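Local coordinates for USG-1 protein homolog (Pseudomonas aeruginosa, PDB 2HJS) that probably acts as an NAD- or NADP-dependent aldehyde oxidoreductase of the aspartate-semialdehyde dehydrogenase family and probably works as a dimer, at residues 79-84 against 95-100; 101-106 against 127-132; 138-143 against 318-323; 265-268 against 272-275. All coordinates share one frame; numbering follows the deposited sequence.

From the N terminus, contact 1 comes first. It brings the start of helix 78-90 against the end of strand 94-97, across the second half of the helix. Contact 2 follows in series and joins the loop after that strand to strand 127-129. The two strands are neighbours in one sheet, and contacts 1 and 2 touch through a probable backbone hydrogen bond, D97 N to L128 O, 2.8 Å. Contact 3 then ties helix 133-145 to helix 317-336 and closes a long loop of 174 residues. Contact 4 is nested inside that loop. It is a tight turn from helix 260-269 into strand 273-275 of the other sheet. Contacts 3 and 4 also touch, whereas contacts 1 and 4 stand about 32 Å apart between centres.

Contact 1: 79-84 against 95-100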
loop_
_atom_site.group_PDB
_atom_site.type_symbol
_atom_site.label_atom_id
_atom_site.label_comp_id
_atom_site.label_asym_id
_atom_site.label_seq_id
_atom_site.Cartn_x
_atom_site.Cartn_y
_atom_site.Cartn_z
ATOM N N GLU A 79 -18.845 21.895 -0.857
ATOM C CA GLU A 79 -19.662 22.983 -1.396
ATOM C C GLU A 79 -20.725 23.482 -0.400
ATOM O O GLU A 79 -21.029 24.683 -0.337
ATOM C CB GLU A 79 -20.274 22.621 -2.757
ATOM C CG GLU A 79 -21.159 21.367 -2.764
ATOM C CD GLU A 79 -22.170 21.363 -3.920
ATOM O OE1 GLU A 79 -23.388 21.143 -3.644
ATOM O OE2 GLU A 79 -21.754 21.602 -5.093
ATOM N N VAL A 80 -21.274 22.557 0.385
ATOM C CA VAL A 80 -22.203 22.922 1.460
ATOM C C VAL A 80 -21.507 23.808 2.519
ATOM O O VAL A 80 -22.075 24.794 2.971
ATOM C CB VAL A 80 -22.899 21.680 2.084
ATOM C CG1 VAL A 80 -23.823 22.089 3.226
ATOM C CG2 VAL A 80 -23.679 20.914 1.016
ATOM N N SER A 81 -20.284 23.446 2.895
ATOM C CA SER A 81 -19.498 24.257 3.816
ATOM C C SER A 81 -19.230 25.663 3.258
ATOM O O SER A 81 -19.420 26.649 3.963
ATOM C CB SER A 81 -18.178 23.569 4.143
ATOM O OG SER A 81 -17.378 24.404 4.961
ATOM N N ARG A 82 -18.791 25.743 2.002
ATOM C CA ARG A 82 -18.522 27.033 1.341
ATOM C C ARG A 82 -19.758 27.920 1.334
ATOM O O ARG A 82 -19.670 29.131 1.547
ATOM C CB ARG A 82 -18.075 26.831 -0.104
ATOM C CG ARG A 82 -16.644 26.371 -0.277
ATOM C CD ARG A 82 -16.283 26.319 -1.760
ATOM N NE ARG A 82 -15.737 25.013 -2.069
ATOM C CZ ARG A 82 -16.270 24.145 -2.921
ATOM N NH1 ARG A 82 -17.362 24.445 -3.610
ATOM N NH2 ARG A 82 -15.676 22.973 -3.094
ATOM N N ALA A 83 -20.910 27.297 1.097
ATOM C CA ALA A 83 -22.167 28.014 1.007
ATOM C C ALA A 83 -22.699 28.454 2.370
ATOM O O ALA A 83 -23.417 29.457 2.453
ATOM C CB ALA A 83 -23.202 27.185 0.257
ATOM N N HIS A 84 -22.350 27.734 3.438
ATOM C CA HIS A 84 -23.001 27.982 4.735
ATOM C C HIS A 84 -22.126 28.191 5.977
ATOM O O HIS A 84 -22.607 28.770 6.934
ATOM C CB HIS A 84 -24.026 26.879 5.057
ATOM C CG HIS A 84 -25.153 26.790 4.079
ATOM N ND1 HIS A 84 -26.223 27.660 4.090
ATOM C CD2 HIS A 84 -25.382 25.922 3.066
ATOM C CE1 HIS A 84 -27.057 27.339 3.118
ATOM N NE2 HIS A 84 -26.571 26.286 2.485
ATOM N N VAL A 95 -18.579 26.637 14.487
ATOM C CA VAL A 95 -18.614 25.644 13.420
ATOM C C VAL A 95 -17.417 24.753 13.491
ATOM O O VAL A 95 -16.276 25.229 13.590
ATOM C CB VAL A 95 -18.714 26.319 12.033
ATOM C CG1 VAL A 95 -18.623 25.293 10.909
ATOM C CG2 VAL A 95 -20.009 27.097 11.927
ATOM N N ILE A 96 -17.663 23.449 13.428
ATOM C CA ILE A 96 -16.589 22.505 13.180
ATOM C C ILE A 96 -16.823 21.874 11.804
ATOM O O ILE A 96 -17.795 21.138 11.619
ATOM C CB ILE A 96 -16.491 21.433 14.273
ATOM C CG1 ILE A 96 -16.076 22.068 15.602
ATOM C CG2 ILE A 96 -15.469 20.323 13.892
ATOM C CD1 ILE A 96 -16.515 21.225 16.769
ATOM N N ASP A 97 -15.944 22.181 10.849
ATOM C CA ASP A 97 -16.129 21.750 9.475
ATOM C C ASP A 97 -15.212 20.576 9.138
ATOM O O ASP A 97 -14.004 20.713 9.170
ATOM C CB ASP A 97 -15.833 22.919 8.528
ATOM C CG ASP A 97 -15.938 22.531 7.043
ATOM O OD1 ASP A 97 -16.608 21.520 6.713
ATOM O OD2 ASP A 97 -15.330 23.239 6.199
ATOM N N LEU A 98 -15.789 19.424 8.812
ATOM C CA LEU A 98 -14.997 18.235 8.558
ATOM C C LEU A 98 -14.514 18.147 7.091
ATOM O O LEU A 98 -13.738 17.280 6.766
ATOM C CB LEU A 98 -15.772 16.976 8.948
ATOM C CG LEU A 98 -16.079 16.725 10.457
ATOM C CD1 LEU A 98 -17.201 17.631 11.081
ATOM C CD2 LEU A 98 -16.474 15.311 10.649
ATOM N N SER A 99 -14.978 19.047 6.227
ATOM C CA SER A 99 -14.703 18.950 4.793
ATOM C C SER A 99 -13.395 19.648 4.426
ATOM O O SER A 99 -12.886 19.474 3.335
ATOM C CB SER A 99 -15.847 19.572 4.006
ATOM O OG SER A 99 -15.839 20.968 4.189
ATOM N N GLY A 100 -12.866 20.452 5.346
ATOM C CA GLY A 100 -11.654 21.244 5.076
ATOM C C GLY A 100 -11.791 22.357 4.042
ATOM O O GLY A 100 -10.778 22.923 3.592
#
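S81 and D97 meet inside a beta-alpha-beta unit, formed by strand 71-74, helix 78-90 and strand 94-97 of the Rossmann-type NAD-binding domain. S81 lies in the first turn of the helix. D97 is the last residue of the strand. The two side chains point at each other, and S81 OG donates a hydrogen bond of 2.7 Å to D97 OD2. The hydroxyl comes in over the carboxylate, 68° out of its plane. S81 is modelled in two conformers, and this bond is described for one of them. In that conformer OG lies opposite the backbone N (chi1 176°), which swings it toward the strand. S81 CB also packs against S99 OG at 3.5 Å.

The other carboxylate oxygen is used within the segment 95-100. S99 N bonds to D97 OD1 at 3.0 Å, from above the plane, and makes an Asx turn. S99 OG donates to the syn lone pair of the same oxygen, D97 OD1, at 2.7 Å. The turn carries the chain out of the strand. Next to it, A101 N makes weak hydrogen bonds to D97 OD2 and S99 OG. The D97 side chain also touches F74 of the neighbouring strand 71-74.

Both oxygens of this buried carboxylate are thus engaged. Two donors from S99 grip OD1 and, in the conformer given, S81 holds OD2. Such a set of donors would probably help D97 stay ionised. The two bonds from S99 should also fix the rotation of the carboxylate and with it the shape of the turn.

Contact 2: 101-106 against 127-132; sequences ALEPSV and LLSSPC
E103 reaches along S129 from the loop that follows strand 94-97. Its CB starts the side chain off from the loop backbone. CG is the first atom to touch the serine, and it sits 3.4 Å from S129 OG. CG lies beside the backbone N of E103 (chi1 -78°), and the chain beyond it is extended, which carries the acid past the serine. CD comes next, 4.0 Å from S129 CB. At the tip, OE2 lies 3.4 Å from S129 CB, a van der Waals contact.

The serine hydroxyl has other partners. S129 OG bonds to the backbone oxygen of A107. It also accepts from water 1 at 2.6 Å, and that water in turn accepts from L102 N at 2.9 Å. The water therefore bridges the start of the loop to strand 127-129. This strand is the outermost one, within this chain, of the Rossmann-type sheet, next to strand 94-97.

Further back along the strand the contact is apolar. L127 CD2 packs 3.7 Å from V106 CG1, and the two side chains cross obliquely. The same methyl, L127 CD2, meets L102 CD1 at 4.3 Å. L102 touches A85, V106 touches E86 and L127 touches R89 of helix 78-90.

The peptide bond between E103 and P104 is cis, and the loop bends there. E103 OE2 is close to E221 OE2, and these like charges would probably repel unless a proton or other groups offset them. Backbone bonds from S129 to P108 and V110 hold the loop further on. Between 101-106 and 127-132 the contact rests on leucine and valine packing and one water bridge, while E103 adds van der Waals contacts with S129.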
loop_
_atom_site.group_PDB
_atom_site.type_symbol
_atom_site.label_atom_id
_atom_site.label_comp_id
_atom_site.label_asym_id
_atom_site.label_seq_id
_atom_site.Cartn_x
_atom_site.Cartn_y
_atom_site.Cartn_z
ATOM N N ALA A 101 -13.035 22.692 3.681
ATOM C CA ALA A 101 -13.323 23.604 2.571
ATOM C C ALA A 101 -12.739 24.990 2.767
ATOM O O ALA A 101 -12.491 25.686 1.788
ATOM C CB ALA A 101 -14.823 23.713 2.347
ATOM N N LEU A 102 -12.535 25.390 4.024
ATOM C CA LEU A 102 -12.131 26.765 4.359
ATOM C C LEU A 102 -10.735 26.862 4.981
ATOM O O LEU A 102 -10.365 27.901 5.566
ATOM C CB LEU A 102 -13.171 27.418 5.269
ATOM C CG LEU A 102 -14.596 27.415 4.708
ATOM C CD1 LEU A 102 -15.544 27.808 5.780
ATOM C CD2 LEU A 102 -14.742 28.336 3.481
ATOM N N GLU A 103 -9.988 25.766 4.862
ATOM C CA GLU A 103 -8.580 25.720 5.204
ATOM C C GLU A 103 -7.770 26.571 4.219
ATOM O O GLU A 103 -8.222 26.822 3.094
ATOM C CB GLU A 103 -8.065 24.267 5.172
ATOM C CG GLU A 103 -8.451 23.478 6.413
ATOM C CD GLU A 103 -8.144 21.986 6.316
ATOM O OE1 GLU A 103 -7.677 21.484 5.250
ATOM O OE2 GLU A 103 -8.384 21.297 7.329
ATOM N N PRO A 104 -6.564 27.003 4.632
ATOM C CA PRO A 104 -5.996 26.783 5.966
ATOM C C PRO A 104 -6.191 27.900 7.002
ATOM O O PRO A 104 -5.928 27.672 8.182
ATOM C CB PRO A 104 -4.503 26.645 5.661
ATOM C CG PRO A 104 -4.283 27.593 4.479
ATOM C CD PRO A 104 -5.616 27.697 3.737
ATOM N N SER A 105 -6.639 29.082 6.582
ATOM C CA SER A 105 -6.605 30.236 7.470
ATOM C C SER A 105 -7.962 30.652 8.032
ATOM O O SER A 105 -8.044 31.051 9.194
ATOM C CB SER A 105 -5.909 31.426 6.800
ATOM O OG SER A 105 -6.700 31.969 5.762
ATOM N N VAL A 106 -9.013 30.563 7.215
ATOM C CA VAL A 106 -10.354 30.933 7.658
ATOM C C VAL A 106 -10.837 29.952 8.723
ATOM O O VAL A 106 -11.344 30.382 9.767
ATOM C CB VAL A 106 -11.370 31.088 6.490
ATOM C CG1 VAL A 106 -12.778 31.331 7.037
ATOM C CG2 VAL A 106 -10.974 32.265 5.590
ATOM N N LEU A 127 -14.640 28.977 14.247
ATOM C CA LEU A 127 -14.781 28.347 12.948
ATOM C C LEU A 127 -13.517 27.544 12.671
ATOM O O LEU A 127 -12.460 28.095 12.336
ATOM C CB LEU A 127 -15.086 29.389 11.863
ATOM C CG LEU A 127 -15.030 28.929 10.398
ATOM C CD1 LEU A 127 -15.969 27.746 10.125
ATOM C CD2 LEU A 127 -15.330 30.091 9.454
ATOM N N LEU A 128 -13.627 26.228 12.847
ATOM C CA LEU A 128 -12.466 25.358 12.854
ATOM C C LEU A 128 -12.698 24.242 11.890
ATOM O O LEU A 128 -13.845 23.893 11.615
ATOM C CB LEU A 128 -12.269 24.746 14.242
ATOM C CG LEU A 128 -12.300 25.754 15.393
ATOM C CD1 LEU A 128 -12.601 25.052 16.695
ATOM C CD2 LEU A 128 -10.995 26.538 15.442
ATOM N N SER A 129 -11.601 23.665 11.396
ATOM C CA SER A 129 -11.675 22.460 10.586
ATOM C C SER A 129 -11.276 21.251 11.423
ATOM O O SER A 129 -10.340 21.301 12.226
ATOM C CB SER A 129 -10.767 22.556 9.343
ATOM O OG SER A 129 -11.220 23.572 8.460
ATOM N N SER A 130 -11.979 20.158 11.231
ATOM C CA SER A 130 -11.475 18.894 11.738
ATOM C C SER A 130 -10.835 18.161 10.537
ATOM O O SER A 130 -11.479 18.019 9.503
ATOM C CB SER A 130 -12.617 18.119 12.395
ATOM O OG SER A 130 -12.137 17.067 13.193
ATOM N N PRO A 131 -9.567 17.689 10.671
ATOM C CA PRO A 131 -8.783 17.136 9.550
ATOM C C PRO A 131 -9.436 15.938 8.848
ATOM O O PRO A 131 -10.286 15.242 9.430
ATOM C CB PRO A 131 -7.457 16.685 10.205
ATOM C CG PRO A 131 -7.425 17.358 11.529
ATOM C CD PRO A 131 -8.833 17.615 11.948
ATOM N N CYS A 132 -9.021 15.696 7.608
ATOM C CA CYS A 132 -9.414 14.458 6.932
ATOM C C CYS A 132 -8.886 13.265 7.746
ATOM O O CYS A 132 -7.935 13.415 8.509
ATOM C CB CYS A 132 -8.896 14.427 5.494
ATOM S SG CYS A 132 -7.146 14.226 5.349
HETATM O O HOH W 1 -12.928 24.107 6.562
#

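Contact 3: 138-143 against 318-323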
loop_
_atom_site.group_PDB
_atom_site.type_symbol
_atom_site.label_atom_id
_atom_site.label_comp_id
_atom_site.label_asym_id
_atom_site.label_seq_id
_atom_site.Cartn_x
_atom_site.Cartn_y
_atom_site.Cartn_z
ATOM N N LEU A 138 -2.615 9.858 11.194
ATOM C CA LEU A 138 -1.180 10.078 11.206
ATOM C C LEU A 138 -0.785 10.936 12.425
ATOM O O LEU A 138 0.089 10.545 13.209
ATOM C CB LEU A 138 -0.727 10.784 9.931
ATOM C CG LEU A 138 0.790 10.972 9.772
ATOM C CD1 LEU A 138 1.529 9.633 9.790
ATOM C CD2 LEU A 138 1.130 11.754 8.484
ATOM N N CYS A 139 -1.430 12.098 12.569
ATOM C CA CYS A 139 -0.995 13.095 13.564
ATOM C C CYS A 139 -1.251 12.640 14.974
ATOM O O CYS A 139 -0.471 12.944 15.872
ATOM C CB CYS A 139 -1.642 14.468 13.317
ATOM S SG CYS A 139 -0.992 15.259 11.830
ATOM N N GLU A 140 -2.334 11.902 15.160
ATOM C CA GLU A 140 -2.651 11.369 16.461
ATOM C C GLU A 140 -1.543 10.451 16.963
ATOM O O GLU A 140 -1.262 10.420 18.151
ATOM C CB GLU A 140 -3.979 10.596 16.412
ATOM C CG GLU A 140 -4.230 9.725 17.626
ATOM C CD GLU A 140 -5.502 8.897 17.493
ATOM O OE1 GLU A 140 -5.911 8.635 16.331
ATOM O OE2 GLU A 140 -6.089 8.512 18.543
ATOM N N VAL A 141 -0.938 9.692 16.052
ATOM C CA VAL A 141 0.105 8.744 16.404
ATOM C C VAL A 141 1.459 9.448 16.536
ATOM O O VAL A 141 2.216 9.161 17.451
ATOM C CB VAL A 141 0.179 7.599 15.359
ATOM C CG1 VAL A 141 1.443 6.727 15.571
ATOM C CG2 VAL A 141 -1.106 6.764 15.424
ATOM N N LEU A 142 1.745 10.379 15.637
ATOM C CA LEU A 142 3.021 11.103 15.653
ATOM C C LEU A 142 3.187 12.099 16.796
ATOM O O LEU A 142 4.286 12.231 17.341
ATOM C CB LEU A 142 3.195 11.869 14.358
ATOM C CG LEU A 142 4.035 11.222 13.274
ATOM C CD1 LEU A 142 3.858 9.713 13.187
ATOM C CD2 LEU A 142 3.667 11.905 11.967
ATOM N N ALA A 143 2.116 12.820 17.134
ATOM C CA ALA A 143 2.204 13.855 18.170
ATOM C C ALA A 143 2.926 13.373 19.451
ATOM O O ALA A 143 3.911 13.991 19.863
ATOM C CB ALA A 143 0.831 14.454 18.495
ATOM N N VAL A 318 -14.203 6.534 9.076
ATOM C CA VAL A 318 -15.501 7.163 9.288
ATOM C C VAL A 318 -15.773 7.535 10.759
ATOM O O VAL A 318 -15.978 8.711 11.086
ATOM C CB VAL A 318 -16.631 6.301 8.702
ATOM C CG1 VAL A 318 -18.015 6.875 9.079
ATOM C CG2 VAL A 318 -16.470 6.220 7.167
ATOM N N ARG A 319 -15.765 6.524 11.624
ATOM C CA ARG A 319 -16.082 6.684 13.038
ATOM C C ARG A 319 -14.979 7.442 13.786
ATOM O O ARG A 319 -15.285 8.342 14.565
ATOM C CB ARG A 319 -16.279 5.316 13.680
ATOM C CG ARG A 319 -16.661 5.387 15.169
ATOM C CD ARG A 319 -16.560 4.018 15.827
ATOM N NE ARG A 319 -16.772 4.096 17.275
ATOM C CZ ARG A 319 -17.967 4.120 17.877
ATOM N NH1 ARG A 319 -19.083 4.062 17.162
ATOM N NH2 ARG A 319 -18.046 4.207 19.206
ATOM N N LYS A 320 -13.713 7.055 13.561
ATOM C CA LYS A 320 -12.596 7.586 14.335
ATOM C C LYS A 320 -11.909 8.804 13.684
ATOM O O LYS A 320 -11.961 9.891 14.230
ATOM C CB LYS A 320 -11.562 6.490 14.661
ATOM C CG LYS A 320 -10.249 7.039 15.283
ATOM C CD LYS A 320 -10.546 7.792 16.630
ATOM C CE LYS A 320 -9.276 8.213 17.368
ATOM N NZ LYS A 320 -8.485 7.089 17.956
ATOM N N GLY A 321 -11.271 8.624 12.528
ATOM C CA GLY A 321 -10.493 9.699 11.913
ATOM C C GLY A 321 -11.318 10.955 11.716
ATOM O O GLY A 321 -10.908 12.036 12.136
ATOM N N ALA A 322 -12.507 10.808 11.135
ATOM C CA ALA A 322 -13.389 11.951 10.909
ATOM C C ALA A 322 -14.280 12.259 12.129
ATOM O O ALA A 322 -14.054 13.270 12.825
ATOM C CB ALA A 322 -14.230 11.733 9.670
ATOM N N ALA A 323 -15.272 11.402 12.391
ATOM C CA ALA A 323 -16.359 11.726 13.341
ATOM C C ALA A 323 -15.957 11.903 14.811
ATOM O O ALA A 323 -16.334 12.896 15.451
ATOM C CB ALA A 323 -17.527 10.703 13.225
#
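The E140 carboxylate is the one flat side-chain group in this contact, and K320 meets it at its oxygens. K320 NZ donates to the syn lone pair of E140 OE2, on the side of the other oxygen, at 2.8 Å, as a salt bridge. That second oxygen is near as well, with K320 NZ 3.4 Å from E140 OE1. K320 CE follows behind, 3.4 Å from E140 OE2.

The two side chains come from opposite directions. The E140 chain is extended. The K320 chain bends at chi2 (60°) and again at chi4 (-70°), and these bends turn NZ to the acid. The strongest partner of NZ is the backbone oxygen of D292. T294 OG1 bonds to both K320 NZ and E140 OE1, so it probably helps to position both. A 1,4-dioxane molecule, probably from the crystallisation liquor, lies next to the K320 side chain.

The segment 318-323 has a wider pi-type turn, with A323 N bonded to V318 O. The contact is a buried salt bridge between two helices. It ties helix 133-145 to helix 317-336 near the centre of the chain, beside the six-stranded sheet, where T294 begins strand 294-301.

Contact 4: 265-268 against 272-275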
loop_
_atom_site.group_PDB
_atom_site.type_symbol
_atom_site.label_atom_id
_atom_site.label_comp_id
_atom_site.label_asym_id
_atom_site.label_seq_id
_atom_site.Cartn_x
_atom_site.Cartn_y
_atom_site.Cartn_z
ATOM N N ARG A 265 6.372 2.059 24.241
ATOM C CA ARG A 265 5.900 2.488 25.563
ATOM C C ARG A 265 4.950 3.713 25.464
ATOM O O ARG A 265 3.878 3.737 26.087
ATOM C CB ARG A 265 7.101 2.736 26.492
ATOM C CG ARG A 265 6.785 2.889 27.957
ATOM C CD ARG A 265 8.095 3.036 28.817
ATOM N NE ARG A 265 8.981 1.870 28.739
ATOM C CZ ARG A 265 10.215 1.839 28.209
ATOM N NH1 ARG A 265 10.795 2.914 27.703
ATOM N NH2 ARG A 265 10.905 0.705 28.208
ATOM N N VAL A 266 5.328 4.710 24.665
ATOM C CA VAL A 266 4.553 5.935 24.525
ATOM C C VAL A 266 3.201 5.640 23.895
ATOM O O VAL A 266 2.173 6.151 24.347
ATOM C CB VAL A 266 5.286 6.986 23.639
ATOM C CG1 VAL A 266 4.361 8.166 23.302
ATOM C CG2 VAL A 266 6.493 7.511 24.344
ATOM N N LEU A 267 3.226 4.837 22.832
ATOM C CA LEU A 267 2.034 4.417 22.097
ATOM C C LEU A 267 1.127 3.587 22.977
ATOM O O LEU A 267 -0.088 3.747 22.954
ATOM C CB LEU A 267 2.429 3.585 20.873
ATOM C CG LEU A 267 3.199 4.323 19.774
ATOM C CD1 LEU A 267 3.720 3.340 18.746
ATOM C CD2 LEU A 267 2.341 5.406 19.131
ATOM N N ASP A 268 1.730 2.696 23.754
ATOM C CA ASP A 268 0.972 1.898 24.687
ATOM C C ASP A 268 0.301 2.779 25.760
ATOM O O ASP A 268 -0.827 2.508 26.140
ATOM C CB ASP A 268 1.872 0.846 25.325
ATOM C CG ASP A 268 1.112 -0.390 25.765
ATOM O OD1 ASP A 268 -0.046 -0.592 25.311
ATOM O OD2 ASP A 268 1.697 -1.169 26.549
ATOM N N GLY A 272 -6.574 6.208 23.303
ATOM C CA GLY A 272 -7.085 6.266 21.945
ATOM C C GLY A 272 -6.188 5.562 20.944
ATOM O O GLY A 272 -6.575 5.411 19.781
ATOM N N ILE A 273 -4.979 5.172 21.379
ATOM C CA ILE A 273 -4.059 4.397 20.550
ATOM C C ILE A 273 -3.940 3.010 21.166
ATOM O O ILE A 273 -3.771 2.876 22.381
ATOM C CB ILE A 273 -2.656 5.044 20.455
ATOM C CG1 ILE A 273 -2.690 6.318 19.612
ATOM C CG2 ILE A 273 -1.666 4.089 19.823
ATOM C CD1 ILE A 273 -1.387 7.150 19.687
ATOM N N GLU A 274 -4.051 1.978 20.335
ATOM C CA GLU A 274 -3.793 0.619 20.793
ATOM C C GLU A 274 -2.520 0.086 20.134
ATOM O O GLU A 274 -2.453 -0.066 18.910
ATOM C CB GLU A 274 -5.001 -0.288 20.532
ATOM C CG GLU A 274 -4.887 -1.695 21.139
ATOM C CD GLU A 274 -4.620 -1.707 22.650
ATOM O OE1 GLU A 274 -3.681 -2.413 23.071
ATOM O OE2 GLU A 274 -5.343 -1.030 23.414
ATOM N N TRP A 275 -1.499 -0.156 20.948
ATOM C CA TRP A 275 -0.232 -0.649 20.441
ATOM C C TRP A 275 -0.293 -2.165 20.319
ATOM O O TRP A 275 -0.706 -2.835 21.241
ATOM C CB TRP A 275 0.954 -0.251 21.327
ATOM C CG TRP A 275 2.240 -0.962 20.871
ATOM C CD1 TRP A 275 2.915 -0.762 19.684
ATOM C CD2 TRP A 275 2.941 -2.009 21.558
ATOM N NE1 TRP A 275 4.008 -1.600 19.619
ATOM C CE2 TRP A 275 4.045 -2.380 20.745
ATOM C CE3 TRP A 275 2.757 -2.661 22.789
ATOM C CZ2 TRP A 275 4.954 -3.371 21.119
ATOM C CZ3 TRP A 275 3.662 -3.653 23.159
ATOM C CH2 TRP A 275 4.755 -3.992 22.326
HETATM O O HOH W 2 -1.977 0.050 23.894
HETATM O O HOH W 3 -2.352 3.160 24.300
#
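L267 and I273 lie at an angle to each other, with their methyl ends close. L267 CD2 sits 4.2 Å from I273 CD1. I273 CG2 turns the other way and packs 3.5 Å from the backbone oxygen of L267. This second branch is opposite the backbone N of I273, while CG1 lies beside it (chi1 -71°). One branch thus meets the L267 methyl and the other its carbonyl oxygen. L267 also packs on V141 of helix 133-145 and on V296 and V299 of strand 294-301.

W275 packs on L267 and on D268, the next residue. Its CB is 4.1 Å from L267 CB and 3.9 Å from D268 N. The D268 carboxylate approaches the indole at a slant. D268 CG is 4.1 Å from W275 CE3, and the carboxylate and ring planes are 61° apart.

Water 2 accepts from W275 N at 3.0 Å. Its contact of 2.5 Å with D268 OD1 is doubtfully short. Its bond to E274 OE1 is weak and concerns one of two conformers of E274. A second water sits between D268 O and I273 O, also at doubtfully short distances.

This helix-to-strand turn is therefore closed mainly by side-chain packing. The leucine and isoleucine form its buried side. On the outer side W275, the last residue of strand 273-275, packs against the end of the helix, and its backbone N and the acid probably share water 2.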